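Local coordinates for protein glycoside transferase (Listeria monocytogenes, PDB 6R2M) that probably hydrolyses glycosidic bonds in listerial exopolysaccharide, acting as a monomeric extracellular glycoside hydrolase, at residues Asp84-Trp89 against Leu130-Lys135; Val144-Phe149 against Lys153-Leu158; Thr191-Phe194 against Phe199-Ala202. All blocks are in the same frame, centred on the assembly; numbering follows the deposited sequence.

Contact 1. Residues Asp84-Trp89 against Leu130-Lys135; sequences DNFIKW and LANTKK
The side-chain amide of Asn-132 stands over the ring of Phe-86. This ties a loop to a helix in the largely helical domain, whose architecture is consistent with the alpha/alpha barrels of related glycoside hydrolases. The loop 84-89 follows helix 66-79, and Asn-132 lies near the end of helix 120-136. Asn-132 ND2 sits 3.2 Å above the plane of the Phe-86 ring, over its centre. The amide and ring planes are 70° apart, so the nitrogen end of the amide dips toward the face and the group does not lie flat on it. CE1 of Phe-86 is the ring atom closest to Asn-132 ND2, at 3.3 Å. The chi1 of Asn-132, -168°, carries CG away from its own backbone N and out toward the loop.

Two waters complete the first shell. The first water donates to both Asp-84 O, at 2.9 Å, and Asn-132 OD1, at 2.7 Å, and so bridges the loop carbonyl to the amide. The second water accepts from Asn-132 ND2 at 3.1 Å. It donates to Asn-85 O and to Thr-133 OG1. Both ends of the amide are thereby used, which fixes its rotation. Asn-85 has a left-handed backbone, phi 73°, at this turn of the loop.

Further out, Thr-133 OG1 is hydrogen-bonded to Asp-103 of helix 100-116. Thr-82 OG1 holds both Asp-84 OD2 and the backbone N of Phe-86, which steadies the turn. Tyr-147 and Phe-149 pack their rings against Phe-86. Asp-84 CG lies in the plane of the Phe-86 ring, at its edge. The carbonyl Asp-84 O comes within 3.4 Å of Asn-132 ND2, but the angle is too poor for a hydrogen bond.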
ATOM      1  N   ASP A  84     -20.027  11.561   5.917  1.00 19.66           N
ATOM      2  CA  ASP A  84     -19.611  12.369   4.778  1.00 19.80           C
ATOM      3  C   ASP A  84     -18.557  11.676   3.911  1.00 19.54           C
ATOM      4  O   ASP A  84     -17.797  12.353   3.204  1.00 18.14           O
ATOM      5  CB  ASP A  84     -19.127  13.745   5.242  1.00 22.67           C
ATOM      6  CG  ASP A  84     -18.329  13.697   6.533  1.00 31.33           C
ATOM      7  OD1 ASP A  84     -17.869  14.776   6.978  1.00 30.17           O
ATOM      8  OD2 ASP A  84     -18.162  12.599   7.114  1.00 29.07           O
ATOM      9  N   ASN A  85     -18.498  10.338   3.962  1.00 14.30           N
ATOM     10  CA  ASN A  85     -17.811   9.522   2.968  1.00 13.38           C
ATOM     11  C   ASN A  85     -16.296   9.601   3.084  1.00 12.07           C
ATOM     12  O   ASN A  85     -15.587   9.373   2.103  1.00 13.03           O
ATOM     13  CB  ASN A  85     -18.245   9.884   1.547  1.00 18.05           C
ATOM     14  CG  ASN A  85     -19.699   9.577   1.300  1.00 24.25           C
ATOM     15  OD1 ASN A  85     -20.105   8.418   1.318  1.00 26.13           O
ATOM     16  ND2 ASN A  85     -20.494  10.616   1.072  1.00 27.49           N
ATOM     17  N   PHE A  86     -15.787   9.909   4.274  1.00  9.79           N
ATOM     18  CA  PHE A  86     -14.370   9.758   4.567  1.00  8.56           C
ATOM     19  C   PHE A  86     -14.112   8.360   5.112  1.00  8.72           C
ATOM     20  O   PHE A  86     -15.000   7.728   5.694  1.00 10.51           O
ATOM     21  CB  PHE A  86     -13.893  10.797   5.587  1.00 10.93           C
ATOM     22  CG  PHE A  86     -13.935  12.214   5.081  1.00 10.47           C
ATOM     23  CD1 PHE A  86     -12.875  12.746   4.366  1.00 14.23           C
ATOM     24  CD2 PHE A  86     -15.048  13.006   5.319  1.00  9.36           C
ATOM     25  CE1 PHE A  86     -12.929  14.064   3.904  1.00 13.42           C
ATOM     26  CE2 PHE A  86     -15.117  14.308   4.849  1.00 14.70           C
ATOM     27  CZ  PHE A  86     -14.055  14.832   4.142  1.00 15.35           C
ATOM     28  N   ILE A  87     -12.893   7.871   4.911  1.00  6.70           N
ATOM     29  CA  ILE A  87     -12.470   6.574   5.444  1.00  8.56           C
ATOM     30  C   ILE A  87     -11.510   6.858   6.592  1.00  7.67           C
ATOM     31  O   ILE A  87     -10.403   7.359   6.369  1.00  8.76           O
ATOM     32  CB  ILE A  87     -11.803   5.687   4.378  1.00  6.77           C
ATOM     33  CG1 ILE A  87     -12.758   5.373   3.225  1.00  8.04           C
ATOM     34  CG2 ILE A  87     -11.342   4.364   5.017  1.00  7.48           C
ATOM     35  CD1 ILE A  87     -12.098   4.609   2.074  1.00 11.18           C
ATOM     36  N   LYS A  88     -11.932   6.563   7.829  1.00  7.87           N
ATOM     37  CA  LYS A  88     -11.026   6.672   8.970  1.00  5.59           C
ATOM     38  C   LYS A  88      -9.793   5.799   8.758  1.00  7.27           C
ATOM     39  O   LYS A  88      -9.909   4.646   8.344  1.00  8.46           O
ATOM     40  CB  LYS A  88     -11.734   6.228  10.247  1.00  9.06           C
ATOM     41  CG  LYS A  88     -12.879   7.094  10.690  1.00 11.45           C
ATOM     42  CD  LYS A  88     -13.467   6.487  11.948  1.00 14.20           C
ATOM     43  CE  LYS A  88     -14.569   7.340  12.533  1.00 26.96           C
ATOM     44  NZ  LYS A  88     -15.101   6.688  13.759  1.00 21.73           N
ATOM     45  N   TRP A  89      -8.602   6.333   9.063  1.00  6.99           N
ATOM     46  CA  TRP A  89      -7.403   5.516   8.853  1.00  5.68           C
ATOM     47  C   TRP A  89      -7.334   4.351   9.839  1.00  8.77           C
ATOM     48  O   TRP A  89      -6.649   3.365   9.560  1.00  6.80           O
ATOM     49  CB  TRP A  89      -6.127   6.379   8.912  1.00  6.11           C
ATOM     50  CG  TRP A  89      -5.718   6.823  10.282  1.00  6.61           C
ATOM     51  CD1 TRP A  89      -6.071   7.987  10.912  1.00 10.32           C
ATOM     52  CD2 TRP A  89      -4.862   6.118  11.198  1.00  9.02           C
ATOM     53  NE1 TRP A  89      -5.486   8.044  12.160  1.00  9.43           N
ATOM     54  CE2 TRP A  89      -4.743   6.910  12.357  1.00 11.62           C
ATOM     55  CE3 TRP A  89      -4.175   4.899  11.145  1.00 10.90           C
ATOM     56  CZ2 TRP A  89      -3.982   6.517  13.463  1.00 10.21           C
ATOM     57  CZ3 TRP A  89      -3.416   4.512  12.245  1.00 13.80           C
ATOM     58  CH2 TRP A  89      -3.327   5.315  13.387  1.00 14.85           C
ATOM     59  N   LEU A 130     -13.601   8.451  -3.703  1.00  8.02           N
ATOM     60  CA  LEU A 130     -12.370   9.002  -4.262  1.00  7.64           C
ATOM     61  C   LEU A 130     -12.546  10.461  -4.663  1.00  9.17           C
ATOM     62  O   LEU A 130     -11.619  11.267  -4.513  1.00  9.70           O
ATOM     63  CB  LEU A 130     -11.908   8.145  -5.444  1.00  8.61           C
ATOM     64  CG  LEU A 130     -10.547   8.454  -6.066  1.00 11.87           C
ATOM     65  CD1 LEU A 130      -9.478   8.448  -5.009  1.00 11.76           C
ATOM     66  CD2 LEU A 130     -10.245   7.448  -7.156  1.00 13.93           C
ATOM     67  N   ALA A 131     -13.728  10.823  -5.167  1.00  8.14           N
ATOM     68  CA  ALA A 131     -13.981  12.230  -5.453  1.00  9.47           C
ATOM     69  C   ALA A 131     -13.885  13.060  -4.186  1.00 10.55           C
ATOM     70  O   ALA A 131     -13.313  14.164  -4.187  1.00 10.34           O
ATOM     71  CB  ALA A 131     -15.351  12.389  -6.119  1.00 11.27           C
ATOM     72  N   ASN A 132     -14.401  12.528  -3.080  1.00  8.52           N
ATOM     73  CA  ASN A 132     -14.299  13.222  -1.802  1.00  7.57           C
ATOM     74  C   ASN A 132     -12.849  13.337  -1.340  1.00 10.14           C
ATOM     75  O   ASN A 132     -12.446  14.376  -0.804  1.00 10.77           O
ATOM     76  CB  ASN A 132     -15.158  12.488  -0.775  1.00  9.76           C
ATOM     77  CG  ASN A 132     -15.353  13.270   0.480  1.00 13.56           C
ATOM     78  OD1 ASN A 132     -16.009  14.307   0.480  1.00 15.83           O
ATOM     79  ND2 ASN A 132     -14.796  12.767   1.581  1.00 13.58           N
ATOM     80  N   THR A 133     -12.047  12.283  -1.528  1.00  6.99           N
ATOM     81  CA  THR A 133     -10.636  12.353  -1.162  1.00  9.16           C
ATOM     82  C   THR A 133      -9.901  13.419  -1.968  1.00  6.29           C
ATOM     83  O   THR A 133      -9.104  14.196  -1.426  1.00  9.85           O
ATOM     84  CB  THR A 133      -9.981  10.991  -1.374  1.00  8.97           C
ATOM     85  OG1 THR A 133     -10.541  10.046  -0.460  1.00 10.61           O
ATOM     86  CG2 THR A 133      -8.471  11.089  -1.168  1.00 11.34           C
ATOM     87  N   LYS A 134     -10.138  13.450  -3.277  1.00  6.93           N
ATOM     88  CA  LYS A 134      -9.517  14.462  -4.127  1.00  9.22           C
ATOM     89  C   LYS A 134      -9.921  15.870  -3.709  1.00 11.06           C
ATOM     90  O   LYS A 134      -9.102  16.800  -3.751  1.00 11.88           O
ATOM     91  CB  LYS A 134      -9.895  14.205  -5.582  1.00  9.61           C
ATOM     92  CG  LYS A 134      -9.459  15.295  -6.558  1.00 12.67           C
ATOM     93  CD  LYS A 134      -9.936  14.949  -7.964  1.00 15.30           C
ATOM     94  CE  LYS A 134      -9.928  16.141  -8.898  1.00 18.57           C
ATOM     95  NZ  LYS A 134     -10.488  15.729 -10.212  1.00 12.05           N
ATOM     96  N   LYS A 135     -11.181  16.042  -3.299  1.00 10.29           N
ATOM     97  CA  LYS A 135     -11.693  17.374  -2.986  1.00 10.21           C
ATOM     98  C   LYS A 135     -11.090  17.926  -1.693  1.00 11.61           C
ATOM     99  O   LYS A 135     -10.667  19.090  -1.641  1.00 13.46           O
ATOM    100  CB  LYS A 135     -13.221  17.339  -2.908  1.00 10.35           C
ATOM    101  CG  LYS A 135     -13.863  18.665  -2.487  1.00 11.40           C
ATOM    102  CD  LYS A 135     -15.375  18.583  -2.597  1.00 15.54           C
ATOM    103  CE  LYS A 135     -16.016  19.895  -2.174  1.00 22.96           C
ATOM    104  NZ  LYS A 135     -17.496  19.788  -2.161  1.00 27.83           N
TER
HETATM  105  O   HOH W   1     -17.722  15.116   2.443  1.00 23.09           O
HETATM  106  O   HOH W   2     -13.076  10.244   1.046  1.00 11.15           O

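Contact 2. Residues Val144-Phe149 against Lys153-Leu158; sequences VDFYDF and KKADTL
Asp-145 reaches across to Thr-157 and Leu-158. Its CB lies alongside Thr-157 O. Asp-145 CG comes to 3.4 Å from Thr-157 O. OD1 rests against Leu-158 CA. Asp-145 OD2 accepts a hydrogen bond from Thr-157 OG1 at 2.9 Å, and the hydroxyl arrives from above the carboxylate plane. His-159 ND1 also binds Asp-145 OD2, so two bonds grip that oxygen. The backbone joins in: Asp-145 N donates to Thr-157 O at 3.0 Å, in the carbonyl plane.

Farther along, the two segments form a beta hairpin of strands 147-148 and 153-154. Asp-148 and Lys-153 are its antiparallel hydrogen-bonded pair. Asp-148 N to Lys-153 O is short, 2.7 Å, and the return bond from Lys-153 N is longer. Tyr-147 and Lys-154 are the non-hydrogen-bonded pair, and Lys-154 CG meets the edge of the Tyr-147 ring at CD1. NZ of Lys-154 is held by Tyr-136 O.

Just beyond the strands, Ala-155 N donates almost straight to Phe-146 O (171° at the hydrogen). Phe-146 has chi1 60°, with CG between its backbone N and carbonyl carbon. This swings the ring over Ala-155, whose CB makes a CH-pi contact 3.4 Å from the Phe-146 ring centroid.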
ATOM      1  N   VAL A 144      -2.462  16.162  -0.141  1.00  5.89           N
ATOM      2  CA  VAL A 144      -1.754  16.130   1.130  1.00  6.97           C
ATOM      3  C   VAL A 144      -2.194  14.863   1.870  1.00  7.96           C
ATOM      4  O   VAL A 144      -3.134  14.177   1.462  1.00  8.89           O
ATOM      5  CB  VAL A 144      -1.989  17.401   1.974  1.00  9.18           C
ATOM      6  CG1 VAL A 144      -1.428  18.626   1.250  1.00  8.73           C
ATOM      7  CG2 VAL A 144      -3.483  17.607   2.254  1.00  9.14           C
ATOM      8  N   ASP A 145      -1.503  14.556   2.970  1.00  5.72           N
ATOM      9  CA  ASP A 145      -1.619  13.209   3.539  1.00  6.00           C
ATOM     10  C   ASP A 145      -3.021  12.895   4.033  1.00  9.33           C
ATOM     11  O   ASP A 145      -3.433  11.725   4.035  1.00  7.94           O
ATOM     12  CB  ASP A 145      -0.643  13.031   4.696  1.00  6.69           C
ATOM     13  CG  ASP A 145       0.795  12.944   4.234  1.00  8.81           C
ATOM     14  OD1 ASP A 145       1.031  12.630   3.047  1.00  8.09           O
ATOM     15  OD2 ASP A 145       1.691  13.219   5.058  1.00 13.97           O
ATOM     16  N   PHE A 146      -3.745  13.901   4.503  1.00  7.39           N
ATOM     17  CA  PHE A 146      -5.004  13.621   5.174  1.00  8.44           C
ATOM     18  C   PHE A 146      -5.806  14.900   5.298  1.00  8.57           C
ATOM     19  O   PHE A 146      -5.300  16.005   5.090  1.00  9.63           O
ATOM     20  CB  PHE A 146      -4.802  13.002   6.563  1.00  9.35           C
ATOM     21  CG  PHE A 146      -4.036  13.865   7.517  1.00  8.19           C
ATOM     22  CD1 PHE A 146      -4.639  14.945   8.160  1.00 10.26           C
ATOM     23  CD2 PHE A 146      -2.718  13.575   7.799  1.00 10.58           C
ATOM     24  CE1 PHE A 146      -3.915  15.730   9.049  1.00 13.84           C
ATOM     25  CE2 PHE A 146      -1.994  14.354   8.686  1.00 16.17           C
ATOM     26  CZ  PHE A 146      -2.599  15.426   9.314  1.00 14.82           C
ATOM     27  N   TYR A 147      -7.079  14.710   5.602  1.00  8.52           N
ATOM     28  CA  TYR A 147      -7.988  15.781   5.955  1.00  9.24           C
ATOM     29  C   TYR A 147      -8.619  15.393   7.279  1.00  9.81           C
ATOM     30  O   TYR A 147      -9.104  14.264   7.433  1.00  9.59           O
ATOM     31  CB  TYR A 147      -9.057  15.981   4.875  1.00  8.02           C
ATOM     32  CG  TYR A 147     -10.115  17.015   5.207  1.00  9.85           C
ATOM     33  CD1 TYR A 147      -9.824  18.366   5.144  1.00 13.46           C
ATOM     34  CD2 TYR A 147     -11.406  16.630   5.564  1.00 10.77           C
ATOM     35  CE1 TYR A 147     -10.787  19.315   5.431  1.00 14.20           C
ATOM     36  CE2 TYR A 147     -12.375  17.572   5.853  1.00 13.59           C
ATOM     37  CZ  TYR A 147     -12.049  18.908   5.791  1.00 12.16           C
ATOM     38  OH  TYR A 147     -13.004  19.859   6.063  1.00 19.57           O
ATOM     39  N   ASP A 148      -8.560  16.298   8.253  1.00 10.17           N
ATOM     40  CA  ASP A 148      -9.273  16.093   9.509  1.00  8.57           C
ATOM     41  C   ASP A 148     -10.708  16.563   9.311  1.00 12.89           C
ATOM     42  O   ASP A 148     -10.970  17.764   9.188  1.00 12.06           O
ATOM     43  CB  ASP A 148      -8.583  16.836  10.646  1.00 10.10           C
ATOM     44  CG  ASP A 148      -9.131  16.453  11.995  1.00 11.45           C
ATOM     45  OD1 ASP A 148     -10.359  16.510  12.166  1.00 10.94           O
ATOM     46  OD2 ASP A 148      -8.332  16.088  12.885  1.00 13.45           O
ATOM     47  N   PHE A 149     -11.635  15.619   9.246  1.00  9.70           N
ATOM     48  CA  PHE A 149     -13.027  15.915   8.941  1.00 12.01           C
ATOM     49  C   PHE A 149     -13.838  16.290  10.170  1.00 12.32           C
ATOM     50  O   PHE A 149     -15.043  16.545  10.042  1.00 17.25           O
ATOM     51  CB  PHE A 149     -13.675  14.715   8.235  1.00 11.96           C
ATOM     52  CG  PHE A 149     -13.382  13.405   8.892  1.00 11.98           C
ATOM     53  CD1 PHE A 149     -14.090  13.015  10.022  1.00 12.52           C
ATOM     54  CD2 PHE A 149     -12.392  12.565   8.396  1.00 10.90           C
ATOM     55  CE1 PHE A 149     -13.821  11.805  10.645  1.00 14.90           C
ATOM     56  CE2 PHE A 149     -12.125  11.356   9.009  1.00 10.28           C
ATOM     57  CZ  PHE A 149     -12.840  10.979  10.133  1.00 12.33           C
ATOM     58  N   LYS A 153      -9.518  20.577   8.943  1.00 11.81           N
ATOM     59  CA  LYS A 153      -8.181  21.066   8.655  1.00 14.56           C
ATOM     60  C   LYS A 153      -7.463  20.037   7.801  1.00 14.45           C
ATOM     61  O   LYS A 153      -7.581  18.834   8.047  1.00 15.45           O
ATOM     62  CB  LYS A 153      -7.386  21.330   9.938  1.00 16.63           C
ATOM     63  CG  LYS A 153      -8.158  22.085  11.007  1.00 26.23           C
ATOM     64  CD  LYS A 153      -7.863  23.582  10.995  1.00 34.87           C
ATOM     65  CE  LYS A 153      -8.966  24.374  11.711  1.00 33.23           C
ATOM     66  NZ  LYS A 153      -9.587  23.620  12.847  1.00 32.20           N
ATOM     67  N   LYS A 154      -6.725  20.513   6.805  1.00 15.81           N
ATOM     68  CA  LYS A 154      -5.926  19.653   5.942  1.00 16.17           C
ATOM     69  C   LYS A 154      -4.516  19.485   6.507  1.00 13.50           C
ATOM     70  O   LYS A 154      -3.994  20.359   7.205  1.00 15.54           O
ATOM     71  CB  LYS A 154      -5.840  20.240   4.528  1.00 13.51           C
ATOM     72  CG  LYS A 154      -7.187  20.575   3.869  1.00 21.78           C
ATOM     73  CD  LYS A 154      -7.087  21.860   3.044  1.00 25.20           C
ATOM     74  CE  LYS A 154      -8.092  21.903   1.898  1.00 27.07           C
ATOM     75  NZ  LYS A 154      -9.249  20.998   2.109  1.00 25.19           N
ATOM     76  N   ALA A 155      -3.896  18.350   6.191  1.00  9.48           N
ATOM     77  CA  ALA A 155      -2.482  18.171   6.497  1.00 10.73           C
ATOM     78  C   ALA A 155      -1.639  19.183   5.725  1.00 10.20           C
ATOM     79  O   ALA A 155      -2.004  19.628   4.633  1.00 13.68           O
ATOM     80  CB  ALA A 155      -2.028  16.751   6.149  1.00 10.00           C
ATOM     81  N   ASP A 156      -0.488  19.544   6.291  1.00 13.01           N
ATOM     82  CA  ASP A 156       0.428  20.433   5.590  1.00 16.00           C
ATOM     83  C   ASP A 156       1.638  19.688   5.041  1.00 20.07           C
ATOM     84  O   ASP A 156       2.623  20.319   4.649  1.00 19.80           O
ATOM     85  CB  ASP A 156       0.873  21.589   6.489  1.00 23.14           C
ATOM     86  CG  ASP A 156       1.446  21.126   7.811  1.00 28.80           C
ATOM     87  OD1 ASP A 156       1.902  19.964   7.917  1.00 28.09           O
ATOM     88  OD2 ASP A 156       1.452  21.941   8.759  1.00 37.42           O
ATOM     89  N   THR A 157       1.584  18.358   5.003  1.00 12.67           N
ATOM     90  CA  THR A 157       2.646  17.554   4.425  1.00 15.49           C
ATOM     91  C   THR A 157       2.061  16.650   3.356  1.00 10.93           C
ATOM     92  O   THR A 157       0.898  16.242   3.437  1.00  8.76           O
ATOM     93  CB  THR A 157       3.359  16.663   5.470  1.00 13.77           C
ATOM     94  OG1 THR A 157       2.406  15.815   6.125  1.00 15.99           O
ATOM     95  CG2 THR A 157       4.047  17.504   6.514  1.00 16.99           C
ATOM     96  N   LEU A 158       2.891  16.308   2.370  1.00  9.15           N
ATOM     97  CA  LEU A 158       2.643  15.152   1.517  1.00  7.98           C
ATOM     98  C   LEU A 158       3.830  14.211   1.640  1.00  9.81           C
ATOM     99  O   LEU A 158       4.946  14.567   1.261  1.00  9.06           O
ATOM    100  CB  LEU A 158       2.441  15.543   0.055  1.00  9.85           C
ATOM    101  CG  LEU A 158       2.367  14.368  -0.922  1.00  8.17           C
ATOM    102  CD1 LEU A 158       1.131  13.502  -0.640  1.00  7.53           C
ATOM    103  CD2 LEU A 158       2.385  14.836  -2.384  1.00  9.01           C
TER

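Contact 3. Residues Thr191-Phe194 against Phe199-Ala202; sequences TEVF and FQYA
Thr-191 has chi1 49°, which sets OG1 between its backbone N and carbonyl carbon, near Phe-199 CB, and sends CG2 to Tyr-201. Glu-192 bends at chi2, 97°, and the bend brings OE1 back to the backbone of Ala-202. CG2 of Thr-191 lies over the centre of the Tyr-201 ring, 3.7 Å from its centroid, as a CH-pi contact. The same ring makes a cation-pi contact with Arg-250.

The backbone is a beta hairpin of strands 193-195 and 198-200. Val-193 and Gln-200 form its hydrogen-bonded pair, with Val-193 N to Gln-200 O at 3.0 Å and Gln-200 N to Val-193 O at 2.8 Å. Glu-192 and Val-193 both face Gln-200, which makes a classic beta bulge. On the Val-193 side of the hairpin, the bent chain of Gln-200 lies against the valine, with Gln-200 NE2 at 3.3 Å from Val-193 CG1. This NE2 is hydrogen-bonded to Gln-195 OE1. On the other side, Phe-194 turns its edge to the face of Phe-199 in a T-shaped pair. The planes are 61° apart, and Phe-194 CD1 meets Phe-199 CE1 at 3.7 Å.

Past the last paired residues, Ala-202 N donates to Glu-192 OE1 at 2.8 Å, from above the carboxylate plane. The bond links the side chain of the bulge residue Glu-192 to the chain just after Tyr-201, beyond the paired strand residues.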
ATOM      1  N   THR A 191      13.989  12.051  -0.878  1.00  7.57           N
ATOM      2  CA  THR A 191      13.372  12.908   0.129  1.00  9.41           C
ATOM      3  C   THR A 191      11.899  12.551   0.219  1.00  9.46           C
ATOM      4  O   THR A 191      11.173  12.680  -0.772  1.00  9.69           O
ATOM      5  CB  THR A 191      13.502  14.377  -0.255  1.00  9.23           C
ATOM      6  OG1 THR A 191      13.089  14.526  -1.615  1.00  8.24           O
ATOM      7  CG2 THR A 191      14.920  14.866  -0.092  1.00 11.68           C
ATOM      8  N   GLU A 192      11.450  12.118   1.391  1.00  8.01           N
ATOM      9  CA  GLU A 192      10.120  11.533   1.479  1.00  6.10           C
ATOM     10  C   GLU A 192       9.006  12.557   1.591  1.00 10.11           C
ATOM     11  O   GLU A 192       7.847  12.209   1.333  1.00 10.05           O
ATOM     12  CB  GLU A 192      10.028  10.605   2.691  1.00  8.84           C
ATOM     13  CG  GLU A 192      11.012   9.449   2.646  1.00 11.05           C
ATOM     14  CD  GLU A 192      12.280   9.712   3.447  1.00 12.31           C
ATOM     15  OE1 GLU A 192      12.661  10.891   3.610  1.00 12.08           O
ATOM     16  OE2 GLU A 192      12.893   8.730   3.929  1.00 12.30           O
ATOM     17  N   VAL A 193       9.304  13.789   1.985  1.00  8.99           N
ATOM     18  CA  VAL A 193       8.274  14.734   2.400  1.00  7.97           C
ATOM     19  C   VAL A 193       8.287  15.954   1.489  1.00 10.27           C
ATOM     20  O   VAL A 193       9.339  16.558   1.251  1.00 10.70           O
ATOM     21  CB  VAL A 193       8.461  15.162   3.867  1.00  9.59           C
ATOM     22  CG1 VAL A 193       7.357  16.124   4.273  1.00 15.40           C
ATOM     23  CG2 VAL A 193       8.451  13.953   4.786  1.00 12.16           C
ATOM     24  N   PHE A 194       7.106  16.337   1.019  1.00  8.38           N
ATOM     25  CA  PHE A 194       6.913  17.541   0.224  1.00  8.63           C
ATOM     26  C   PHE A 194       6.087  18.501   1.070  1.00 11.19           C
ATOM     27  O   PHE A 194       4.994  18.149   1.522  1.00 10.12           O
ATOM     28  CB  PHE A 194       6.233  17.181  -1.102  1.00  9.50           C
ATOM     29  CG  PHE A 194       6.002  18.349  -2.022  1.00 11.59           C
ATOM     30  CD1 PHE A 194       7.020  18.827  -2.829  1.00  8.62           C
ATOM     31  CD2 PHE A 194       4.748  18.935  -2.102  1.00 12.56           C
ATOM     32  CE1 PHE A 194       6.800  19.893  -3.688  1.00 11.76           C
ATOM     33  CE2 PHE A 194       4.523  20.003  -2.959  1.00 13.99           C
ATOM     34  CZ  PHE A 194       5.554  20.482  -3.747  1.00 15.18           C
ATOM     35  N   PHE A 199      11.243  19.892  -0.706  1.00 11.15           N
ATOM     36  CA  PHE A 199      11.436  18.510  -0.289  1.00 10.90           C
ATOM     37  C   PHE A 199      12.291  18.446   0.963  1.00 15.20           C
ATOM     38  O   PHE A 199      13.251  19.211   1.112  1.00 15.18           O
ATOM     39  CB  PHE A 199      12.114  17.695  -1.382  1.00  9.69           C
ATOM     40  CG  PHE A 199      11.285  17.514  -2.616  1.00  9.89           C
ATOM     41  CD1 PHE A 199      10.310  16.527  -2.673  1.00 10.01           C
ATOM     42  CD2 PHE A 199      11.490  18.314  -3.726  1.00 11.41           C
ATOM     43  CE1 PHE A 199       9.567  16.343  -3.826  1.00  7.95           C
ATOM     44  CE2 PHE A 199      10.742  18.141  -4.880  1.00 12.46           C
ATOM     45  CZ  PHE A 199       9.781  17.146  -4.931  1.00 10.64           C
ATOM     46  N   GLN A 200      11.958  17.509   1.843  1.00 10.01           N
ATOM     47  CA  GLN A 200      12.744  17.251   3.037  1.00 12.04           C
ATOM     48  C   GLN A 200      12.715  15.757   3.328  1.00 10.58           C
ATOM     49  O   GLN A 200      11.849  15.026   2.842  1.00 10.20           O
ATOM     50  CB  GLN A 200      12.204  18.038   4.241  1.00 18.08           C
ATOM     51  CG  GLN A 200      10.810  17.594   4.675  1.00 25.75           C
ATOM     52  CD  GLN A 200       9.719  18.644   4.485  1.00 34.99           C
ATOM     53  OE1 GLN A 200       9.596  19.252   3.418  1.00 32.23           O
ATOM     54  NE2 GLN A 200       8.888  18.820   5.512  1.00 38.11           N
ATOM     55  N   TYR A 201      13.690  15.306   4.112  1.00 13.65           N
ATOM     56  CA  TYR A 201      13.698  13.918   4.550  1.00 11.18           C
ATOM     57  C   TYR A 201      12.785  13.741   5.758  1.00 11.82           C
ATOM     58  O   TYR A 201      12.557  14.661   6.548  1.00 11.79           O
ATOM     59  CB  TYR A 201      15.121  13.441   4.879  1.00 11.72           C
ATOM     60  CG  TYR A 201      16.024  13.258   3.656  1.00 12.20           C
ATOM     61  CD1 TYR A 201      15.910  12.138   2.832  1.00 13.20           C
ATOM     62  CD2 TYR A 201      16.984  14.212   3.330  1.00 10.32           C
ATOM     63  CE1 TYR A 201      16.727  11.981   1.712  1.00 12.51           C
ATOM     64  CE2 TYR A 201      17.807  14.056   2.233  1.00 14.21           C
ATOM     65  CZ  TYR A 201      17.684  12.935   1.431  1.00 17.55           C
ATOM     66  OH  TYR A 201      18.503  12.786   0.330  1.00 13.51           O
ATOM     67  N   ALA A 202      12.254  12.528   5.890  1.00  8.53           N
ATOM     68  CA  ALA A 202      11.305  12.244   6.955  1.00 11.33           C
ATOM     69  C   ALA A 202      11.985  12.207   8.316  1.00 11.63           C
ATOM     70  O   ALA A 202      11.359  12.532   9.335  1.00 13.49           O
ATOM     71  CB  ALA A 202      10.602  10.916   6.679  1.00 11.56           C
TER

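In the fold
From the N terminus, contact 1 comes first. It brings the loop 84-89 onto helix 120-136 and closes a mostly helical excursion that includes helix 100-116. Contact 2 follows in the next part of the chain and closes the tight turn between 144-149 and 153-158. Contact 3 closes a second hairpin farther on, 191-194 with 199-202. The three follow in series; none nests within or crosses another. Contacts 1 and 2 share an aromatic cluster. Contacts 2 and 3 meet where Leu-158 O probably accepts a hydrogen bond from Phe-194 N, as strand 158-159 pairs with strand 193-195. Contacts 1 and 3 do not touch; their nearest atoms are about 14 Å apart.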